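Local coordinates for protein hydroxyglutarate synthase (Pseudomonas putida, PDB 6W1G) that catalyses the iron(II)-dependent decarboxylation and hydroxylation of 2-oxoadipate to D-2-hydroxyglutarate with molecular oxygen, a step of D-lysine catabolism, at residues E79-I84 with E427-A432; A85-V90 with E180-E185; F113-V116 with S120-V123; R154-S159 with L187-W192; I165-R170 with A176-T181. All blocks are in the same frame, centred on the assembly; numbering follows the deposited sequence.

Interaction 1 (E79-I84 with E427-A432); sequences EELATI and EAFEAA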
# COMPACT_ATOMS: atom_id res chain seq x y z
N GLU A 79 -20.51 -2.50 -9.10
CA GLU A 79 -20.20 -1.99 -10.43
C GLU A 79 -19.03 -1.00 -10.37
O GLU A 79 -18.17 -0.99 -11.26
CB GLU A 79 -21.47 -1.34 -10.98
CG GLU A 79 -22.66 -2.32 -11.24
CD GLU A 79 -23.31 -3.05 -10.05
OE1 GLU A 79 -23.42 -2.53 -8.90
OE2 GLU A 79 -23.79 -4.17 -10.29
N GLU A 80 -18.99 -0.15 -9.33
CA GLU A 80 -17.86 0.76 -9.17
C GLU A 80 -16.55 -0.00 -8.97
O GLU A 80 -15.52 0.36 -9.54
CB GLU A 80 -18.09 1.74 -8.02
CG GLU A 80 -19.16 2.81 -8.35
CD GLU A 80 -19.52 3.71 -7.20
OE1 GLU A 80 -18.99 3.56 -6.09
OE2 GLU A 80 -20.37 4.59 -7.43
N LEU A 81 -16.58 -1.04 -8.14
CA LEU A 81 -15.37 -1.83 -7.91
C LEU A 81 -14.90 -2.53 -9.18
O LEU A 81 -13.71 -2.52 -9.52
CB LEU A 81 -15.60 -2.85 -6.79
CG LEU A 81 -14.39 -3.69 -6.42
CD1 LEU A 81 -13.23 -2.87 -5.87
CD2 LEU A 81 -14.80 -4.77 -5.44
N ALA A 82 -15.83 -3.14 -9.91
CA ALA A 82 -15.46 -3.83 -11.14
C ALA A 82 -14.89 -2.88 -12.17
O ALA A 82 -13.93 -3.20 -12.87
CB ALA A 82 -16.67 -4.58 -11.71
N THR A 83 -15.48 -1.68 -12.27
CA THR A 83 -14.99 -0.74 -13.26
C THR A 83 -13.65 -0.16 -12.85
O THR A 83 -12.76 0.05 -13.69
CB THR A 83 -16.04 0.35 -13.47
OG1 THR A 83 -17.25 -0.24 -13.92
CG2 THR A 83 -15.57 1.30 -14.54
N ILE A 84 -13.48 0.11 -11.55
CA ILE A 84 -12.19 0.60 -11.13
C ILE A 84 -11.08 -0.42 -11.33
O ILE A 84 -9.95 -0.03 -11.65
CB ILE A 84 -12.29 1.19 -9.73
CG1 ILE A 84 -11.39 2.41 -9.72
CG2 ILE A 84 -12.06 0.25 -8.75
CD1 ILE A 84 -11.71 3.29 -8.62
N GLU A 427 -15.47 -14.44 -1.24
CA GLU A 427 -16.19 -14.81 -2.46
C GLU A 427 -17.12 -13.70 -2.91
O GLU A 427 -17.22 -13.42 -4.10
CB GLU A 427 -16.95 -16.12 -2.22
CG GLU A 427 -16.05 -17.33 -2.04
CD GLU A 427 -16.78 -18.58 -1.54
OE1 GLU A 427 -18.03 -18.57 -1.43
OE2 GLU A 427 -16.11 -19.58 -1.25
N ALA A 428 -17.82 -13.06 -1.96
CA ALA A 428 -18.67 -11.93 -2.30
C ALA A 428 -17.84 -10.79 -2.86
O ALA A 428 -18.25 -10.13 -3.82
CB ALA A 428 -19.45 -11.44 -1.07
N PHE A 429 -16.67 -10.52 -2.26
CA PHE A 429 -15.82 -9.46 -2.77
C PHE A 429 -15.40 -9.77 -4.20
O PHE A 429 -15.42 -8.89 -5.07
CB PHE A 429 -14.59 -9.32 -1.88
CG PHE A 429 -13.74 -8.12 -2.25
CD1 PHE A 429 -14.04 -6.86 -1.78
CD2 PHE A 429 -12.66 -8.27 -3.09
CE1 PHE A 429 -13.29 -5.74 -2.12
CE2 PHE A 429 -11.89 -7.16 -3.45
CZ PHE A 429 -12.20 -5.90 -2.95
N GLU A 430 -14.97 -11.01 -4.47
CA GLU A 430 -14.49 -11.36 -5.80
C GLU A 430 -15.61 -11.36 -6.84
O GLU A 430 -15.37 -11.00 -8.00
CB GLU A 430 -13.73 -12.70 -5.75
CG GLU A 430 -12.45 -12.57 -4.95
CD GLU A 430 -11.66 -13.86 -4.83
OE1 GLU A 430 -12.25 -14.95 -4.88
OE2 GLU A 430 -10.43 -13.76 -4.71
N ALA A 431 -16.82 -11.70 -6.44
CA ALA A 431 -17.94 -11.61 -7.36
C ALA A 431 -18.18 -10.17 -7.77
O ALA A 431 -18.45 -9.87 -8.94
CB ALA A 431 -19.17 -12.23 -6.72
N ALA A 432 -18.08 -9.25 -6.80
CA ALA A 432 -18.25 -7.82 -7.09
C ALA A 432 -17.11 -7.29 -7.96
O ALA A 432 -17.33 -6.53 -8.89
CB ALA A 432 -18.31 -7.05 -5.77
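A82 and A432 bring their CA atoms to 6.3 Å where the helical segments 79-84 and 427-432 pass each other, their axes 9.5 Å apart at closest approach and crossing at -65°. Alanine suits this meeting of backbones: the methyl CB of A82 lies 3.5 Å from the carbonyl O of A432, a close approach that so small a side chain allows. Beside it, L81 reaches farther across. Its CG stands anti to the backbone N (chi1 -178°), which carries the branched end to F429, and the two side chains cross at about a right angle. The methyl CD2 of L81 sits over one face of the F429 ring, 4.0 Å from its centroid and 25° off the normal. This is a CH-pi contact displaced toward the rim, where CD2 of L81 lies 3.8 Å from both CE1 and CZ of F429. The same methyl touches CB of A432 at 4.2 Å, so one branch of a leucine serves both a flat ring and a small methyl. F429 also meets H109 edge-to-face and packs against Y98, linking it to strands 108-114 and 94-100. L81 and A432 both rest on L132, and L81 on T130 as well, so helices 78-90 and 424-433 lie against the mixed sheet with strand 127-133 beneath their junction.

Interaction 2 (A85-V90 with E180-E185); sequences ARLFAV and ETFVQE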
# COMPACT_ATOMS: atom_id res chain seq x y z
N ALA A 85 -11.37 -1.72 -11.23
CA ALA A 85 -10.37 -2.71 -11.59
C ALA A 85 -9.94 -2.56 -13.03
O ALA A 85 -8.76 -2.69 -13.37
CB ALA A 85 -10.91 -4.11 -11.34
N ARG A 86 -10.91 -2.30 -13.94
CA ARG A 86 -10.57 -2.10 -15.35
C ARG A 86 -9.74 -0.84 -15.55
O ARG A 86 -8.83 -0.81 -16.37
CB ARG A 86 -11.84 -2.04 -16.20
CG ARG A 86 -12.61 -3.33 -16.21
CD ARG A 86 -13.96 -3.13 -16.89
NE ARG A 86 -13.81 -2.73 -18.29
CZ ARG A 86 -14.50 -1.78 -18.89
NH1 ARG A 86 -15.42 -1.07 -18.22
NH2 ARG A 86 -14.25 -1.51 -20.16
N LEU A 87 -10.08 0.24 -14.83
CA LEU A 87 -9.30 1.47 -14.86
C LEU A 87 -7.86 1.21 -14.45
O LEU A 87 -6.91 1.64 -15.13
CB LEU A 87 -9.98 2.49 -13.93
CG LEU A 87 -9.45 3.91 -13.93
CD1 LEU A 87 -10.54 4.91 -13.55
CD2 LEU A 87 -8.25 4.04 -13.02
N PHE A 88 -7.68 0.53 -13.32
CA PHE A 88 -6.33 0.27 -12.84
C PHE A 88 -5.57 -0.71 -13.72
O PHE A 88 -4.34 -0.62 -13.80
CB PHE A 88 -6.39 -0.19 -11.38
CG PHE A 88 -6.77 0.86 -10.39
CD1 PHE A 88 -6.23 2.11 -10.45
CD2 PHE A 88 -7.65 0.57 -9.36
CE1 PHE A 88 -6.57 3.07 -9.51
CE2 PHE A 88 -7.98 1.51 -8.46
CZ PHE A 88 -7.45 2.75 -8.54
N ALA A 89 -6.26 -1.59 -14.42
CA ALA A 89 -5.58 -2.51 -15.32
C ALA A 89 -4.91 -1.78 -16.48
O ALA A 89 -3.88 -2.24 -16.97
CB ALA A 89 -6.57 -3.57 -15.83
N VAL A 90 -5.44 -0.62 -16.90
CA VAL A 90 -4.78 0.20 -17.92
C VAL A 90 -3.37 0.54 -17.49
O VAL A 90 -2.45 0.68 -18.30
CB VAL A 90 -5.60 1.48 -18.20
CG1 VAL A 90 -4.84 2.40 -19.14
CG2 VAL A 90 -6.95 1.09 -18.78
N GLU A 180 -1.96 10.24 -21.76
CA GLU A 180 -2.06 11.50 -21.03
C GLU A 180 -3.52 11.91 -20.81
O GLU A 180 -3.90 12.32 -19.70
CB GLU A 180 -1.29 12.62 -21.71
CG GLU A 180 -1.25 13.87 -20.79
CD GLU A 180 -0.99 13.51 -19.31
OE1 GLU A 180 0.07 12.91 -19.04
OE2 GLU A 180 -1.84 13.80 -18.43
N THR A 181 -4.37 11.75 -21.83
CA THR A 181 -5.78 12.04 -21.66
C THR A 181 -6.38 11.12 -20.61
O THR A 181 -7.16 11.54 -19.75
CB THR A 181 -6.52 11.92 -22.99
OG1 THR A 181 -5.90 12.80 -23.94
CG2 THR A 181 -8.00 12.24 -22.84
N PHE A 182 -6.03 9.84 -20.69
CA PHE A 182 -6.51 8.86 -19.71
C PHE A 182 -6.17 9.28 -18.27
O PHE A 182 -7.01 9.19 -17.37
CB PHE A 182 -5.96 7.46 -20.03
CG PHE A 182 -6.24 6.46 -18.95
CD1 PHE A 182 -7.47 5.85 -18.82
CD2 PHE A 182 -5.27 6.23 -17.98
CE1 PHE A 182 -7.67 4.97 -17.74
CE2 PHE A 182 -5.48 5.36 -16.96
CZ PHE A 182 -6.67 4.75 -16.84
N VAL A 183 -4.90 9.69 -18.04
CA VAL A 183 -4.51 10.06 -16.69
C VAL A 183 -5.36 11.22 -16.20
O VAL A 183 -5.85 11.20 -15.07
CB VAL A 183 -3.00 10.37 -16.66
CG1 VAL A 183 -2.64 11.10 -15.38
CG2 VAL A 183 -2.21 9.06 -16.79
N GLN A 184 -5.56 12.21 -17.06
CA GLN A 184 -6.33 13.36 -16.61
C GLN A 184 -7.79 13.00 -16.35
O GLN A 184 -8.41 13.51 -15.39
CB GLN A 184 -6.21 14.46 -17.64
CG GLN A 184 -4.79 15.12 -17.61
CD GLN A 184 -4.22 15.56 -16.20
OE1 GLN A 184 -4.91 16.22 -15.39
NE2 GLN A 184 -2.97 15.18 -15.93
N GLU A 185 -8.37 12.16 -17.21
CA GLU A 185 -9.75 11.78 -17.02
C GLU A 185 -9.93 10.91 -15.81
O GLU A 185 -10.91 11.04 -15.06
CB GLU A 185 -10.28 11.12 -18.28
CG GLU A 185 -10.40 12.03 -19.45
CD GLU A 185 -11.49 13.11 -19.31
OE1 GLU A 185 -12.44 12.93 -18.53
OE2 GLU A 185 -11.38 14.14 -20.02
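V90 and L87, near the C-terminal end of helix 78-90, receive the ring of F182 in a helix-on-helix packing that adds an outer helical layer to the sheet domain: F88 of the first helix touches V128 and T130 of strand 127-133, whereas L87 and V90 turn to the outer helices, among them 176-188. The backbones stay well apart, with the CA atoms of V90 and F182 9.0 Å from each other, and the long reach of a phenylalanine bridges that distance. CG of F182 is anti to its backbone N (chi1 171°), which extends the ring toward V90 as the valine comes from the opposite direction. Over one face of the ring stands CG1 of V90, 3.8 Å from the centroid of F182 and 15° off the normal, a CH-pi contact. A beta-branched residue suits the spot because its second methyl, CG2 of V90, also touches the ring, 4.1 Å from CE1 of F182. CB of V90 lies 3.7 Å from CZ of F182. With an alanine here in place of F182, the V90 methyl would probably lose the surface it rests on, and a gap would be likely to open between the helices. Further walls around the ring come from I12, M91 and L174. CZ of F182 ends its reach against L87, 4.1 Å from CG of that leucine and 3.6 Å from the carbonyl O of L87, which meets the ring at its edge, near its plane.

Interaction 3 (F113-V116 with S120-V123); sequences FRAV and SLHV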
# COMPACT_ATOMS: atom_id res chain seq x y z
N PHE A 113 -4.76 -2.55 -5.45
CA PHE A 113 -4.36 -2.65 -6.84
C PHE A 113 -2.90 -2.22 -6.95
O PHE A 113 -2.54 -1.13 -6.48
CB PHE A 113 -5.26 -1.79 -7.73
CG PHE A 113 -6.67 -2.30 -7.78
CD1 PHE A 113 -7.65 -1.81 -6.91
CD2 PHE A 113 -7.05 -3.24 -8.72
CE1 PHE A 113 -8.95 -2.27 -7.00
CE2 PHE A 113 -8.34 -3.69 -8.79
CZ PHE A 113 -9.29 -3.20 -7.91
N ARG A 114 -2.07 -3.05 -7.57
CA ARG A 114 -0.66 -2.79 -7.69
C ARG A 114 -0.08 -3.63 -8.81
O ARG A 114 -0.68 -4.63 -9.23
CB ARG A 114 0.13 -3.05 -6.39
CG ARG A 114 0.08 -4.48 -5.90
CD ARG A 114 1.04 -4.64 -4.75
NE ARG A 114 1.19 -5.98 -4.20
CZ ARG A 114 2.13 -6.86 -4.59
NH1 ARG A 114 2.88 -6.65 -5.64
NH2 ARG A 114 2.33 -7.95 -3.86
N ALA A 115 1.11 -3.26 -9.30
CA ALA A 115 1.88 -4.14 -10.16
C ALA A 115 2.43 -5.27 -9.31
O ALA A 115 2.48 -5.23 -8.09
CB ALA A 115 2.99 -3.35 -10.80
N VAL A 116 2.85 -6.33 -10.00
CA VAL A 116 3.17 -7.58 -9.32
C VAL A 116 4.61 -8.06 -9.48
O VAL A 116 5.08 -8.89 -8.68
CB VAL A 116 2.17 -8.70 -9.68
CG1 VAL A 116 0.73 -8.27 -9.32
CG2 VAL A 116 2.35 -9.13 -11.12
N SER A 120 8.41 -4.19 -12.88
CA SER A 120 7.31 -3.24 -12.98
C SER A 120 7.28 -2.33 -11.75
O SER A 120 7.11 -1.10 -11.88
CB SER A 120 5.98 -3.95 -13.07
OG SER A 120 5.98 -4.97 -14.05
N LEU A 121 7.41 -2.93 -10.56
CA LEU A 121 7.41 -2.20 -9.31
C LEU A 121 8.55 -1.20 -9.28
O LEU A 121 8.43 -0.13 -8.67
CB LEU A 121 7.49 -3.19 -8.15
CG LEU A 121 6.26 -4.04 -7.99
CD1 LEU A 121 6.49 -5.31 -7.20
CD2 LEU A 121 5.16 -3.23 -7.31
N HIS A 122 9.66 -1.54 -9.90
CA HIS A 122 10.79 -0.64 -9.97
C HIS A 122 10.45 0.62 -10.71
O HIS A 122 10.86 1.71 -10.32
CB HIS A 122 11.94 -1.38 -10.62
CG HIS A 122 13.17 -0.58 -10.77
ND1 HIS A 122 14.05 -0.38 -9.74
CD2 HIS A 122 13.65 0.12 -11.83
CE1 HIS A 122 15.06 0.36 -10.16
NE2 HIS A 122 14.82 0.72 -11.41
N VAL A 123 9.75 0.49 -11.83
CA VAL A 123 9.32 1.66 -12.60
C VAL A 123 8.30 2.48 -11.80
O VAL A 123 8.39 3.72 -11.76
CB VAL A 123 8.76 1.25 -13.97
CG1 VAL A 123 8.21 2.49 -14.72
CG2 VAL A 123 9.84 0.54 -14.77
O HOH W 1 3.65 -6.38 -12.90
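The carbonyl O of A115 accepts a 2.9 Å hydrogen bond from NH1 of R114, and CD2 of L121 packs 3.4 Å from the same A115 oxygen. The bond is bent, with an N-H...O angle of 140°, and NH1 comes in the carbonyl plane. R114 can turn back on its own neighbour because CG sits between the backbone N and carbonyl carbon (chi1 62°) and the chain then runs extended to NE. That NE makes a salt bridge to D398, so the guanidinium is fixed in two directions. All this happens where strand 108-114 gives way to helix 118-123, a short helix in the link between the antiparallel strands 108-114 and 127-133. The small A115 lets the helix come close: its CB touches CB of S120 at 3.8 Å and CD2 of L121 at 4.1 Å. The other leucine branch, CD1 of L121, rests 4.0 Å from the carbonyl carbon of V116. Putting an alanine in place of L121 would probably leave the A115 carbonyl without the methyl beside it and remove the light contact with NH1 of R114. One water accepts from N of V116 at 3.0 Å and also bonds to OG of S120. The A115 carbonyl and the V116 N-H are thus met by an arginine and a water, leaving the leucine to make the apolar part of the contact.

Interaction 4 (R154-S159 with L187-W192); sequences RQIFTS and LHTFRW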
# COMPACT_ATOMS: atom_id res chain seq x y z
N ARG A 154 -25.36 7.47 -8.96
CA ARG A 154 -24.20 8.30 -9.24
C ARG A 154 -23.33 7.63 -10.32
O ARG A 154 -23.34 6.40 -10.49
CB ARG A 154 -23.39 8.56 -7.98
CG ARG A 154 -22.54 7.41 -7.49
CD ARG A 154 -21.83 7.83 -6.22
NE ARG A 154 -20.88 6.81 -5.80
CZ ARG A 154 -20.04 6.91 -4.77
NH1 ARG A 154 -20.02 8.02 -4.05
NH2 ARG A 154 -19.22 5.91 -4.48
N GLN A 155 -22.57 8.46 -11.03
CA GLN A 155 -21.63 8.00 -12.06
C GLN A 155 -20.25 8.58 -11.77
O GLN A 155 -19.97 9.73 -12.11
CB GLN A 155 -22.08 8.42 -13.45
CG GLN A 155 -21.05 8.11 -14.56
CD GLN A 155 -20.61 6.65 -14.62
OE1 GLN A 155 -19.58 6.29 -14.07
NE2 GLN A 155 -21.37 5.81 -15.33
N ILE A 156 -19.39 7.79 -11.15
CA ILE A 156 -18.11 8.31 -10.68
C ILE A 156 -17.03 8.41 -11.74
O ILE A 156 -15.99 9.02 -11.49
CB ILE A 156 -17.61 7.49 -9.47
CG1 ILE A 156 -17.18 6.08 -9.86
CG2 ILE A 156 -18.66 7.51 -8.34
CD1 ILE A 156 -16.50 5.34 -8.74
N PHE A 157 -17.20 7.83 -12.92
CA PHE A 157 -16.23 7.86 -13.99
C PHE A 157 -16.70 8.77 -15.11
O PHE A 157 -17.89 8.74 -15.48
CB PHE A 157 -16.04 6.49 -14.58
CG PHE A 157 -15.71 5.44 -13.55
CD1 PHE A 157 -14.46 5.38 -12.97
CD2 PHE A 157 -16.70 4.55 -13.11
CE1 PHE A 157 -14.20 4.39 -11.99
CE2 PHE A 157 -16.44 3.60 -12.16
CZ PHE A 157 -15.21 3.51 -11.61
N THR A 158 -15.79 9.57 -15.65
CA THR A 158 -16.17 10.35 -16.81
C THR A 158 -16.36 9.45 -18.02
O THR A 158 -15.78 8.37 -18.13
CB THR A 158 -15.15 11.43 -17.16
OG1 THR A 158 -13.98 10.82 -17.69
CG2 THR A 158 -14.80 12.30 -15.95
N SER A 159 -17.22 9.90 -18.93
CA SER A 159 -17.44 9.13 -20.14
C SER A 159 -16.14 8.95 -20.93
O SER A 159 -15.92 7.87 -21.52
CB SER A 159 -18.51 9.79 -21.01
OG SER A 159 -19.77 9.68 -20.39
N LEU A 187 -8.11 10.93 -13.16
CA LEU A 187 -7.89 11.71 -11.96
C LEU A 187 -9.17 12.37 -11.48
O LEU A 187 -9.36 12.55 -10.27
CB LEU A 187 -6.84 12.77 -12.27
CG LEU A 187 -6.11 13.45 -11.13
CD1 LEU A 187 -5.33 12.45 -10.36
CD2 LEU A 187 -5.20 14.52 -11.72
N HIS A 188 -10.07 12.73 -12.40
CA HIS A 188 -11.30 13.36 -11.99
C HIS A 188 -12.09 12.51 -11.00
O HIS A 188 -12.79 13.04 -10.13
CB HIS A 188 -12.16 13.66 -13.21
CG HIS A 188 -11.64 14.74 -14.10
ND1 HIS A 188 -11.12 15.93 -13.62
CD2 HIS A 188 -11.62 14.83 -15.45
CE1 HIS A 188 -10.78 16.69 -14.65
NE2 HIS A 188 -11.08 16.05 -15.77
N THR A 189 -11.97 11.18 -11.11
CA THR A 189 -12.71 10.28 -10.23
C THR A 189 -12.38 10.53 -8.78
O THR A 189 -13.23 10.29 -7.92
CB THR A 189 -12.44 8.84 -10.63
OG1 THR A 189 -12.89 8.66 -11.96
CG2 THR A 189 -13.19 7.86 -9.82
N PHE A 190 -11.15 10.99 -8.51
CA PHE A 190 -10.59 11.01 -7.16
C PHE A 190 -10.44 12.40 -6.58
O PHE A 190 -9.93 12.56 -5.46
CB PHE A 190 -9.24 10.30 -7.19
CG PHE A 190 -9.32 8.94 -7.83
CD1 PHE A 190 -10.06 7.93 -7.22
CD2 PHE A 190 -8.80 8.71 -9.07
CE1 PHE A 190 -10.20 6.72 -7.81
CE2 PHE A 190 -8.93 7.45 -9.67
CZ PHE A 190 -9.64 6.46 -9.03
N ARG A 191 -10.94 13.41 -7.27
CA ARG A 191 -10.84 14.77 -6.77
C ARG A 191 -11.82 15.01 -5.63
O ARG A 191 -12.92 14.44 -5.59
CB ARG A 191 -11.19 15.73 -7.89
CG ARG A 191 -10.16 15.91 -8.90
CD ARG A 191 -10.54 17.00 -9.90
NE ARG A 191 -9.60 16.94 -11.00
CZ ARG A 191 -8.41 17.51 -10.99
NH1 ARG A 191 -8.04 18.21 -9.93
NH2 ARG A 191 -7.60 17.40 -12.02
N TRP A 192 -11.47 15.94 -4.75
CA TRP A 192 -12.38 16.34 -3.69
C TRP A 192 -13.47 17.24 -4.25
O TRP A 192 -13.20 18.16 -5.01
CB TRP A 192 -11.59 17.14 -2.64
CG TRP A 192 -12.44 17.53 -1.47
CD1 TRP A 192 -13.12 18.70 -1.29
CD2 TRP A 192 -12.73 16.72 -0.32
NE1 TRP A 192 -13.81 18.68 -0.10
CE2 TRP A 192 -13.58 17.47 0.52
CE3 TRP A 192 -12.35 15.44 0.09
CZ2 TRP A 192 -14.06 16.98 1.72
CZ3 TRP A 192 -12.82 14.95 1.31
CH2 TRP A 192 -13.67 15.72 2.10
O HOH W 2 -15.97 10.65 -9.03
O HOH W 3 -13.14 9.44 -14.46
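T189 enters the contact with its CB 3.7 Å from the carbonyl O of I156; CB of T189 also stands over the centre of one face of the F190 ring. From CB the branches divide. The methyl CG2 of T189 stays beside the same oxygen, 3.5 Å from O of I156, and comes within 4.3 Å of CD1 of I156. The hydroxyl, set anti to the carbonyl carbon (chi1 -62°), turns to the loop: OG1 of T189 is 3.2 Å from O of I156, 3.8 Å from CD1 of F157, and 2.6 Å from a water that accepts from N of T158. A threonine fits because one branch is apolar and the other polar. The loop 154-159 leads into helix 159-171, of which T158 is the N-cap: its OG1 takes the N-H of A161 and also bonds to E185. Near its end helix 176-188 gives way to a type I turn from H188 to R191. A second water donates to both O of I156 and O of T189, bridging the two backbones. The methyl CG2 of T158 meets CB of H188 at 4.0 Å, while ND1 of that histidine accepts from NE of R191 at 3.2 Å.

Interaction 5 (I165-R170 with A176-T181); sequences IAQCER and AADAET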
# COMPACT_ATOMS: atom_id res chain seq x y z
N ILE A 165 -10.62 3.35 -21.37
CA ILE A 165 -10.49 2.00 -20.81
C ILE A 165 -10.90 0.96 -21.85
O ILE A 165 -10.18 -0.02 -22.12
CB ILE A 165 -11.33 1.86 -19.54
CG1 ILE A 165 -10.77 2.77 -18.43
CG2 ILE A 165 -11.34 0.43 -19.05
CD1 ILE A 165 -11.70 2.91 -17.25
N ALA A 166 -12.04 1.18 -22.50
CA ALA A 166 -12.52 0.24 -23.51
C ALA A 166 -11.56 0.17 -24.69
O ALA A 166 -11.29 -0.91 -25.24
CB ALA A 166 -13.94 0.61 -23.94
N GLN A 167 -11.07 1.33 -25.13
CA GLN A 167 -10.11 1.40 -26.22
C GLN A 167 -8.84 0.63 -25.89
O GLN A 167 -8.32 -0.15 -26.71
CB GLN A 167 -9.80 2.84 -26.53
CG GLN A 167 -8.86 3.01 -27.68
CD GLN A 167 -8.50 4.46 -27.92
OE1 GLN A 167 -9.37 5.34 -27.85
NE2 GLN A 167 -7.27 4.71 -28.26
N CYS A 168 -8.32 0.83 -24.67
CA CYS A 168 -7.11 0.14 -24.25
C CYS A 168 -7.30 -1.36 -24.33
O CYS A 168 -6.43 -2.09 -24.81
CB CYS A 168 -6.74 0.59 -22.83
SG CYS A 168 -5.23 -0.07 -22.24
N GLU A 169 -8.45 -1.84 -23.83
CA GLU A 169 -8.71 -3.28 -23.83
C GLU A 169 -8.79 -3.82 -25.25
O GLU A 169 -8.23 -4.88 -25.55
CB GLU A 169 -9.99 -3.57 -23.06
CG GLU A 169 -9.91 -3.28 -21.61
CD GLU A 169 -11.25 -3.20 -20.87
OE1 GLU A 169 -12.31 -3.27 -21.53
OE2 GLU A 169 -11.25 -3.05 -19.64
N ARG A 170 -9.51 -3.12 -26.12
CA ARG A 170 -9.76 -3.62 -27.47
C ARG A 170 -8.50 -3.62 -28.31
O ARG A 170 -8.30 -4.52 -29.14
CB ARG A 170 -10.86 -2.76 -28.13
CG ARG A 170 -11.02 -2.98 -29.59
CD ARG A 170 -12.09 -2.11 -30.16
NE ARG A 170 -12.58 -1.02 -29.33
CZ ARG A 170 -12.18 0.25 -29.42
NH1 ARG A 170 -11.23 0.63 -30.27
NH2 ARG A 170 -12.75 1.12 -28.63
N ALA A 176 0.99 7.73 -26.40
CA ALA A 176 1.34 8.72 -25.38
C ALA A 176 0.24 9.75 -25.20
O ALA A 176 -0.09 10.11 -24.06
CB ALA A 176 2.66 9.41 -25.72
N ALA A 177 -0.33 10.25 -26.29
CA ALA A 177 -1.36 11.28 -26.17
C ALA A 177 -2.61 10.74 -25.49
O ALA A 177 -3.19 11.41 -24.63
CB ALA A 177 -1.73 11.84 -27.53
N ASP A 178 -3.05 9.53 -25.87
CA ASP A 178 -4.23 8.94 -25.25
C ASP A 178 -3.96 8.57 -23.81
O ASP A 178 -4.86 8.68 -22.97
CB ASP A 178 -4.73 7.73 -26.05
CG ASP A 178 -5.35 8.13 -27.37
OD1 ASP A 178 -5.64 9.34 -27.58
OD2 ASP A 178 -5.53 7.23 -28.22
N ALA A 179 -2.72 8.14 -23.48
CA ALA A 179 -2.39 7.85 -22.09
C ALA A 179 -2.46 9.11 -21.24
O ALA A 179 -2.90 9.07 -20.08
CB ALA A 179 -1.02 7.20 -21.98
N GLU A 180 -1.96 10.24 -21.76
CA GLU A 180 -2.06 11.50 -21.03
C GLU A 180 -3.52 11.91 -20.81
O GLU A 180 -3.90 12.32 -19.70
CB GLU A 180 -1.29 12.62 -21.71
CG GLU A 180 -1.25 13.87 -20.79
CD GLU A 180 -0.99 13.51 -19.31
OE1 GLU A 180 0.07 12.91 -19.04
OE2 GLU A 180 -1.84 13.80 -18.43
N THR A 181 -4.37 11.75 -21.83
CA THR A 181 -5.78 12.04 -21.66
C THR A 181 -6.38 11.12 -20.61
O THR A 181 -7.16 11.54 -19.75
CB THR A 181 -6.52 11.92 -22.99
OG1 THR A 181 -5.90 12.80 -23.94
CG2 THR A 181 -8.00 12.24 -22.84
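Q167 and D178 meet across two successive helices, 159-171 and 176-188, which are joined by a short loop and point in broadly opposed but strongly tilted directions. Between these two segments the contact is slight, 59 Å² in all, and its one close point is a hydrogen bond at the surface: NE2 of Q167 donates to OD2 of D178 at 3.1 Å, with an N-H...O angle of 147°. Glutamine has the length for this span. Its CG is anti to the backbone N (chi1 -178°) and the chain continues extended, carrying the amide to D178. The well-packed side lies where I165 and C168 lean on L87 and V90 of helix 78-90, and T181 on L164. The Q167–D178 side is looser and partly exposed, and polar groups suit it; Q167 also rests on L174, and the D178 side chain touches L164 while its carboxylate end stays on this polar side. A carboxylate fits near the N-terminal end of helix 176-188, whose dipole would probably favour a negative charge. The amide and carboxylate planes stand nearly perpendicular; OD2 of D178 lies close to the plane of the Q167 amide, whereas NE2 of Q167 comes to OD2 of D178 from above the carboxylate, 40° out of its plane.

Interactions 1 and 2 share helix 78-90, and the other contacts gather round it. Interactions 2 and 5 are closest, their centres 7 Å apart, with NE of R86 in a salt bridge to OE2 of E169 at 2.9 Å. Interaction 4 ties to interaction 1 through OE2 of E80 and NE of R154, 2.8 Å apart in a salt bridge. F88 packs on F113, joining interactions 2 and 3. The nickel ion, held by H70, H226 and E294, lies about 13 Å from the side chain of R114; the side chain of R74, probably important for specificity, is about 9 Å from that of I156 and 10 Å from that of L81. Interactions 2 and 5 lie away from these sites.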